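Local coordinates for protein thiazoline oxidase/subtilisin-like protease (Prochloron didemni, PDB 4H6X) that acts as a subtilisin-like protease in patellamide maturation, probably cleaving the precursor peptide and closing its core segment into a ring by transamidation, at residues A75-R80 with L106-C111; I35-G40 with S115-Q120. All blocks are in the same frame, centred on the assembly; numbering follows the deposited sequence.

Contact 1: A75-R80 with L106-C111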
ATOM      1  N   ALA A  75      -6.971  -8.368  22.081  1.00 27.35           N
ATOM      2  CA  ALA A  75      -6.456  -7.473  23.100  1.00 25.50           C
ATOM      3  C   ALA A  75      -5.937  -6.165  22.491  1.00 26.54           C
ATOM      4  O   ALA A  75      -6.239  -5.075  22.975  1.00 25.01           O
ATOM      5  CB  ALA A  75      -5.371  -8.164  23.908  1.00 24.59           C
ATOM      6  N   PHE A  76      -5.132  -6.277  21.435  1.00 26.88           N
ATOM      7  CA  PHE A  76      -4.645  -5.091  20.720  1.00 24.81           C
ATOM      8  C   PHE A  76      -5.819  -4.276  20.182  1.00 24.97           C
ATOM      9  O   PHE A  76      -5.836  -3.055  20.287  1.00 25.57           O
ATOM     10  CB  PHE A  76      -3.731  -5.525  19.564  1.00 26.48           C
ATOM     11  CG  PHE A  76      -3.146  -4.385  18.781  1.00 25.64           C
ATOM     12  CD1 PHE A  76      -1.913  -3.851  19.127  1.00 27.85           C
ATOM     13  CD2 PHE A  76      -3.816  -3.867  17.687  1.00 27.24           C
ATOM     14  CE1 PHE A  76      -1.357  -2.796  18.400  1.00 27.76           C
ATOM     15  CE2 PHE A  76      -3.269  -2.818  16.946  1.00 29.29           C
ATOM     16  CZ  PHE A  76      -2.046  -2.274  17.320  1.00 27.73           C
ATOM     17  N   GLN A  77      -6.791  -4.959  19.589  1.00 25.93           N
ATOM     18  CA  GLN A  77      -7.906  -4.271  18.949  1.00 28.53           C
ATOM     19  C   GLN A  77      -8.845  -3.589  19.940  1.00 29.48           C
ATOM     20  O   GLN A  77      -9.399  -2.534  19.632  1.00 29.84           O
ATOM     21  CB  GLN A  77      -8.652  -5.203  18.000  1.00 27.56           C
ATOM     22  CG  GLN A  77      -7.791  -5.565  16.799  1.00 28.84           C
ATOM     23  CD  GLN A  77      -8.316  -6.741  16.017  1.00 28.82           C
ATOM     24  OE1 GLN A  77      -9.476  -7.140  16.162  1.00 30.37           O
ATOM     25  NE2 GLN A  77      -7.461  -7.314  15.167  1.00 28.90           N
ATOM     26  N   SER A  78      -9.005  -4.185  21.125  1.00 29.15           N
ATOM     27  CA  SER A  78      -9.770  -3.555  22.211  1.00 30.65           C
ATOM     28  C   SER A  78      -9.118  -2.261  22.681  1.00 29.82           C
ATOM     29  O   SER A  78      -9.796  -1.244  22.846  1.00 30.93           O
ATOM     30  CB  SER A  78      -9.959  -4.512  23.408  1.00 30.51           C
ATOM     31  OG  SER A  78     -10.303  -3.766  24.568  1.00 30.15           O
ATOM     32  N   ILE A  79      -7.805  -2.301  22.881  1.00 29.08           N
ATOM     33  CA  ILE A  79      -7.032  -1.107  23.241  1.00 30.92           C
ATOM     34  C   ILE A  79      -7.146   0.010  22.185  1.00 33.02           C
ATOM     35  O   ILE A  79      -7.297   1.181  22.536  1.00 32.71           O
ATOM     36  CB  ILE A  79      -5.556  -1.468  23.535  1.00 30.59           C
ATOM     37  CG1 ILE A  79      -5.476  -2.290  24.833  1.00 30.43           C
ATOM     38  CG2 ILE A  79      -4.686  -0.225  23.663  1.00 31.91           C
ATOM     39  CD1 ILE A  79      -4.193  -3.082  25.007  1.00 27.55           C
ATOM     40  N   ARG A  80      -7.095  -0.354  20.902  1.00 32.95           N
ATOM     41  CA  ARG A  80      -7.285   0.631  19.830  1.00 34.25           C
ATOM     42  C   ARG A  80      -8.709   1.204  19.872  1.00 34.39           C
ATOM     43  O   ARG A  80      -8.891   2.415  19.830  1.00 32.96           O
ATOM     44  CB  ARG A  80      -7.020   0.002  18.465  1.00 33.61           C
ATOM     45  CG  ARG A  80      -7.420   0.878  17.287  1.00 35.36           C
ATOM     46  CD  ARG A  80      -7.544   0.018  16.045  1.00 38.07           C
ATOM     47  NE  ARG A  80      -6.257  -0.113  15.410  1.00 36.50           N
ATOM     48  CZ  ARG A  80      -5.854  -1.127  14.646  1.00 32.89           C
ATOM     49  NH1 ARG A  80      -6.612  -2.195  14.407  1.00 28.50           N
ATOM     50  NH2 ARG A  80      -4.640  -1.055  14.142  1.00 30.16           N
ATOM     51  N   LEU A 106       2.875  -4.804  13.244  1.00 26.99           N
ATOM     52  CA  LEU A 106       3.296  -5.109  11.861  1.00 29.00           C
ATOM     53  C   LEU A 106       2.286  -5.955  11.104  1.00 26.89           C
ATOM     54  O   LEU A 106       2.001  -5.693   9.925  1.00 25.43           O
ATOM     55  CB  LEU A 106       4.664  -5.807  11.848  1.00 31.18           C
ATOM     56  CG  LEU A 106       5.499  -5.558  10.586  1.00 35.03           C
ATOM     57  CD1 LEU A 106       5.984  -4.118  10.547  1.00 35.47           C
ATOM     58  CD2 LEU A 106       6.676  -6.525  10.507  1.00 35.91           C
ATOM     59  N   ASN A 107       1.745  -6.983  11.760  1.00 24.90           N
ATOM     60  CA  ASN A 107       0.796  -7.868  11.081  1.00 24.38           C
ATOM     61  C   ASN A 107      -0.536  -7.179  10.858  1.00 25.12           C
ATOM     62  O   ASN A 107      -1.182  -7.365   9.817  1.00 25.29           O
ATOM     63  CB  ASN A 107       0.597  -9.167  11.856  1.00 24.95           C
ATOM     64  CG  ASN A 107       1.870  -9.977  11.960  1.00 27.03           C
ATOM     65  OD1 ASN A 107       2.804  -9.794  11.173  1.00 26.37           O
ATOM     66  ND2 ASN A 107       1.918 -10.886  12.935  1.00 27.59           N
ATOM     67  N   ASP A 108      -0.932  -6.370  11.841  1.00 24.09           N
ATOM     68  CA  ASP A 108      -2.152  -5.583  11.735  1.00 25.99           C
ATOM     69  C   ASP A 108      -2.028  -4.617  10.541  1.00 25.91           C
ATOM     70  O   ASP A 108      -2.950  -4.478   9.738  1.00 25.72           O
ATOM     71  CB  ASP A 108      -2.377  -4.801  13.034  1.00 26.35           C
ATOM     72  CG  ASP A 108      -3.577  -3.890  12.967  1.00 27.99           C
ATOM     73  OD1 ASP A 108      -4.691  -4.387  13.206  1.00 29.05           O
ATOM     74  OD2 ASP A 108      -3.405  -2.684  12.686  1.00 27.50           O
ATOM     75  N   HIS A 109      -0.869  -3.971  10.448  1.00 25.62           N
ATOM     76  CA  HIS A 109      -0.568  -3.017   9.379  1.00 27.03           C
ATOM     77  C   HIS A 109      -0.628  -3.700   8.000  1.00 26.24           C
ATOM     78  O   HIS A 109      -1.212  -3.174   7.047  1.00 26.91           O
ATOM     79  CB  HIS A 109       0.809  -2.411   9.658  1.00 26.69           C
ATOM     80  CG  HIS A 109       1.169  -1.282   8.755  1.00 30.19           C
ATOM     81  ND1 HIS A 109       1.789  -1.473   7.538  1.00 30.16           N
ATOM     82  CD2 HIS A 109       1.024   0.055   8.902  1.00 29.72           C
ATOM     83  CE1 HIS A 109       1.990  -0.301   6.963  1.00 31.43           C
ATOM     84  NE2 HIS A 109       1.529   0.640   7.770  1.00 32.04           N
ATOM     85  N   ALA A 110      -0.053  -4.898   7.917  1.00 25.54           N
ATOM     86  CA  ALA A 110      -0.108  -5.722   6.724  1.00 25.23           C
ATOM     87  C   ALA A 110      -1.541  -6.028   6.292  1.00 25.43           C
ATOM     88  O   ALA A 110      -1.837  -5.987   5.105  1.00 23.61           O
ATOM     89  CB  ALA A 110       0.661  -7.022   6.937  1.00 24.73           C
ATOM     90  N   CYS A 111      -2.424  -6.346   7.245  1.00 26.39           N
ATOM     91  CA  CYS A 111      -3.826  -6.637   6.878  1.00 26.27           C
ATOM     92  C   CYS A 111      -4.471  -5.422   6.254  1.00 24.65           C
ATOM     93  O   CYS A 111      -5.189  -5.535   5.267  1.00 25.34           O
ATOM     94  CB  CYS A 111      -4.679  -7.047   8.077  1.00 28.00           C
ATOM     95  SG  CYS A 111      -4.305  -8.667   8.767  1.00 34.07           S
TER
HETATM   96  O   HOH W   1      -4.683  -6.241  15.295  1.00 33.54           O
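Arg80 reaches from helix 70-82 to Asp108 of helix 101-118 and forms a salt bridge with it. From CB its chain runs out with CG anti to the backbone N (chi1 170°) and stays extended through CD. It bends at chi3 (-86°), which turns the guanidinium across CE2 of Phe76. That carbon lies 3.6 Å above the guanidinium plane, offset toward its rim. Past NE, CZ faces both carboxylate oxygens, and the grip is end-on, one nitrogen to each. NH2 donates to OD2 of Asp108 at 2.5 Å. This oxygen lies in the guanidinium plane, but the nitrogen comes from above the carboxylate plane. NH1 donates to OD1 of Asp108 at 3.2 Å, on the syn side. The two flat groups are therefore twisted. Phe76 also meets the acid directly, with CE2 4.1 Å from CG of Asp108. A water adds a third link: it accepts from NE2 of Gln77 at 3.0 Å and donates to OD1 of Asp108 at 2.8 Å. NE2 of Gln77 also bonds to the carbonyl of Pro262. A leucine in place of Arg80 would probably leave the largely buried carboxylate of Asp108 without its countercharge and CE2 of Phe76 without the flat group beside it. The short helix segments cross at -75° with axes 12.3 Å apart, so long side chains span the gap. Phe76 packs on Leu93 of helix 87-96 and on Ile104 and Val105 of helix 101-118, while Arg80 lies against Val268 and Leu270 of strand 268-270.

Contact 2: I35-G40 with S115-Q120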
ATOM      1  N   ILE A  35       2.177  -6.955  -7.469  1.00 23.58           N
ATOM      2  CA  ILE A  35       2.590  -6.066  -6.385  1.00 22.41           C
ATOM      3  C   ILE A  35       3.152  -6.950  -5.278  1.00 22.34           C
ATOM      4  O   ILE A  35       2.482  -7.872  -4.826  1.00 21.27           O
ATOM      5  CB  ILE A  35       1.390  -5.250  -5.816  1.00 23.64           C
ATOM      6  CG1 ILE A  35       0.706  -4.415  -6.922  1.00 22.98           C
ATOM      7  CG2 ILE A  35       1.831  -4.370  -4.644  1.00 22.55           C
ATOM      8  CD1 ILE A  35      -0.794  -4.242  -6.713  1.00 23.16           C
ATOM      9  N   VAL A  36       4.388  -6.676  -4.858  1.00 22.93           N
ATOM     10  CA  VAL A  36       4.970  -7.397  -3.724  1.00 22.53           C
ATOM     11  C   VAL A  36       4.958  -6.459  -2.533  1.00 22.31           C
ATOM     12  O   VAL A  36       5.502  -5.351  -2.593  1.00 21.44           O
ATOM     13  CB  VAL A  36       6.399  -7.926  -4.007  1.00 22.79           C
ATOM     14  CG1 VAL A  36       6.953  -8.654  -2.785  1.00 21.57           C
ATOM     15  CG2 VAL A  36       6.390  -8.871  -5.209  1.00 22.70           C
ATOM     16  N   ILE A  37       4.353  -6.924  -1.446  1.00 22.11           N
ATOM     17  CA  ILE A  37       4.192  -6.121  -0.248  1.00 21.83           C
ATOM     18  C   ILE A  37       5.146  -6.616   0.829  1.00 22.73           C
ATOM     19  O   ILE A  37       5.008  -7.745   1.346  1.00 22.92           O
ATOM     20  CB  ILE A  37       2.729  -6.170   0.260  1.00 21.86           C
ATOM     21  CG1 ILE A  37       1.777  -5.612  -0.815  1.00 22.55           C
ATOM     22  CG2 ILE A  37       2.568  -5.408   1.569  1.00 20.13           C
ATOM     23  CD1 ILE A  37       0.298  -5.784  -0.463  1.00 21.62           C
ATOM     24  N   ILE A  38       6.117  -5.766   1.141  1.00 22.04           N
ATOM     25  CA  ILE A  38       7.083  -6.026   2.193  1.00 22.47           C
ATOM     26  C   ILE A  38       6.551  -5.394   3.473  1.00 23.66           C
ATOM     27  O   ILE A  38       6.622  -4.164   3.673  1.00 23.61           O
ATOM     28  CB  ILE A  38       8.498  -5.520   1.805  1.00 21.52           C
ATOM     29  CG1 ILE A  38       8.961  -6.218   0.510  1.00 21.04           C
ATOM     30  CG2 ILE A  38       9.476  -5.704   2.968  1.00 21.66           C
ATOM     31  CD1 ILE A  38      10.284  -5.700  -0.058  1.00 21.10           C
ATOM     32  N   ASP A  39       5.998  -6.239   4.346  1.00 23.90           N
ATOM     33  CA  ASP A  39       5.298  -5.753   5.537  1.00 24.56           C
ATOM     34  C   ASP A  39       5.160  -6.953   6.473  1.00 25.20           C
ATOM     35  O   ASP A  39       5.934  -7.909   6.358  1.00 24.67           O
ATOM     36  CB  ASP A  39       3.918  -5.192   5.126  1.00 25.64           C
ATOM     37  CG  ASP A  39       3.305  -4.248   6.172  1.00 29.35           C
ATOM     38  OD1 ASP A  39       3.593  -4.371   7.389  1.00 31.74           O
ATOM     39  OD2 ASP A  39       2.479  -3.401   5.771  1.00 29.28           O
ATOM     40  N   GLY A  40       4.190  -6.918   7.381  1.00 24.91           N
ATOM     41  CA  GLY A  40       3.913  -8.071   8.262  1.00 24.65           C
ATOM     42  C   GLY A  40       3.131  -9.178   7.574  1.00 24.75           C
ATOM     43  O   GLY A  40       3.030  -9.229   6.338  1.00 23.05           O
ATOM     44  N   SER A 115      -5.430  -5.068   2.242  1.00 24.00           N
ATOM     45  CA  SER A 115      -6.853  -4.864   1.927  1.00 24.89           C
ATOM     46  C   SER A 115      -7.091  -3.561   1.148  1.00 24.85           C
ATOM     47  O   SER A 115      -7.944  -3.510   0.251  1.00 25.24           O
ATOM     48  CB  SER A 115      -7.709  -4.916   3.208  1.00 24.47           C
ATOM     49  OG  SER A 115      -7.516  -3.754   4.021  1.00 24.89           O
ATOM     50  N   THR A 116      -6.331  -2.518   1.478  1.00 24.96           N
ATOM     51  CA  THR A 116      -6.425  -1.229   0.756  1.00 27.94           C
ATOM     52  C   THR A 116      -6.065  -1.377  -0.723  1.00 26.77           C
ATOM     53  O   THR A 116      -6.632  -0.709  -1.599  1.00 25.60           O
ATOM     54  CB  THR A 116      -5.532  -0.157   1.424  1.00 30.05           C
ATOM     55  OG1 THR A 116      -6.074   0.144   2.717  1.00 35.03           O
ATOM     56  CG2 THR A 116      -5.475   1.138   0.597  1.00 34.53           C
ATOM     57  N   ILE A 117      -5.107  -2.251  -0.990  1.00 25.09           N
ATOM     58  CA  ILE A 117      -4.632  -2.465  -2.335  1.00 24.20           C
ATOM     59  C   ILE A 117      -5.546  -3.432  -3.080  1.00 24.63           C
ATOM     60  O   ILE A 117      -5.901  -3.193  -4.242  1.00 24.08           O
ATOM     61  CB  ILE A 117      -3.153  -2.943  -2.336  1.00 22.66           C
ATOM     62  CG1 ILE A 117      -2.245  -1.802  -1.827  1.00 22.15           C
ATOM     63  CG2 ILE A 117      -2.747  -3.396  -3.728  1.00 23.20           C
ATOM     64  CD1 ILE A 117      -0.823  -2.213  -1.468  1.00 20.84           C
ATOM     65  N   VAL A 118      -5.926  -4.522  -2.424  1.00 24.26           N
ATOM     66  CA  VAL A 118      -6.516  -5.637  -3.169  1.00 26.17           C
ATOM     67  C   VAL A 118      -7.848  -6.186  -2.647  1.00 27.17           C
ATOM     68  O   VAL A 118      -8.387  -7.145  -3.208  1.00 27.43           O
ATOM     69  CB  VAL A 118      -5.491  -6.776  -3.367  1.00 26.35           C
ATOM     70  CG1 VAL A 118      -5.432  -7.697  -2.148  1.00 26.77           C
ATOM     71  CG2 VAL A 118      -5.787  -7.562  -4.635  1.00 26.57           C
ATOM     72  N   GLY A 119      -8.383  -5.593  -1.590  1.00 28.93           N
ATOM     73  CA  GLY A 119      -9.667  -6.062  -1.064  1.00 31.93           C
ATOM     74  C   GLY A 119     -10.732  -6.123  -2.153  1.00 32.70           C
ATOM     75  O   GLY A 119     -10.840  -5.213  -2.983  1.00 33.76           O
ATOM     76  N   GLN A 120     -11.514  -7.196  -2.148  1.00 34.92           N
ATOM     77  CA  GLN A 120     -12.515  -7.436  -3.193  1.00 34.51           C
ATOM     78  C   GLN A 120     -13.733  -6.519  -3.091  1.00 32.96           C
ATOM     79  O   GLN A 120     -14.147  -6.132  -1.990  1.00 31.71           O
ATOM     80  CB  GLN A 120     -12.915  -8.912  -3.217  1.00 35.46           C
ATOM     81  CG  GLN A 120     -11.738  -9.841  -3.478  1.00 35.02           C
ATOM     82  CD  GLN A 120     -11.075  -9.580  -4.820  1.00 37.38           C
ATOM     83  OE1 GLN A 120     -10.061  -8.869  -4.908  1.00 38.08           O
ATOM     84  NE2 GLN A 120     -11.642 -10.148  -5.875  1.00 34.20           N
TER
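Ile117, near the C-terminal end of helix 101-118, meets two isoleucines of strand 34-39 with two different branches. Its CD1 faces CD1 of Ile37 at 3.9 Å, and these two side chains reach toward each other tip to tip. Its CG2 touches CD1 of Ile35 at 3.7 Å, and here the side chains cross obliquely. The split follows from the torsion of Ile117. With CG1 anti to the carbonyl carbon (chi1 -67°), the long branch goes to Ile37 and the methyl CG2 is left for Ile35. Ile35 and Ile37 are two residues apart on the strand, so both point to the same side of the sheet. The strand is the third of seven in a parallel sheet, between strands 133-138 and 170-173, as expected in the alpha/beta core of a subtilase. Backbone hydrogen bonds tie Ile35 to Arg133 and Ile135, and Ile37 to Ile135, all on strand 133-138. On the other side of the sheet, Val36 packs on Ala163 and Ile38 on Leu156, Ala159 and Ile160, all of helix 154-165. Helix 273-293 also lines the isoleucine cluster. Thr281 of that helix touches both Ile35 and Ile117, Ala285 touches Ile35, and Pro278 touches Ile117.

Both contacts use helix 101-118, but different parts of it. Contact 2 is fully buried, about 6 Å from the centre of the chain, and joins the helix end to the central sheet through apolar branches alone. Contact 1 lies farther out, about 17 Å from that centre. It is partly buried and relies on charge and a bridging water between two helices. The centres are 16 Å apart, yet the segments touch: ND1 of His109, from 106-111, lies 2.7 Å from OD2 of Asp39, from 35-40, probably as a hydrogen bond. With OG of Ser274 hydrogen-bonded to NE2 of His109, this is consistent with the Asp-His-Ser catalytic triad of subtilases.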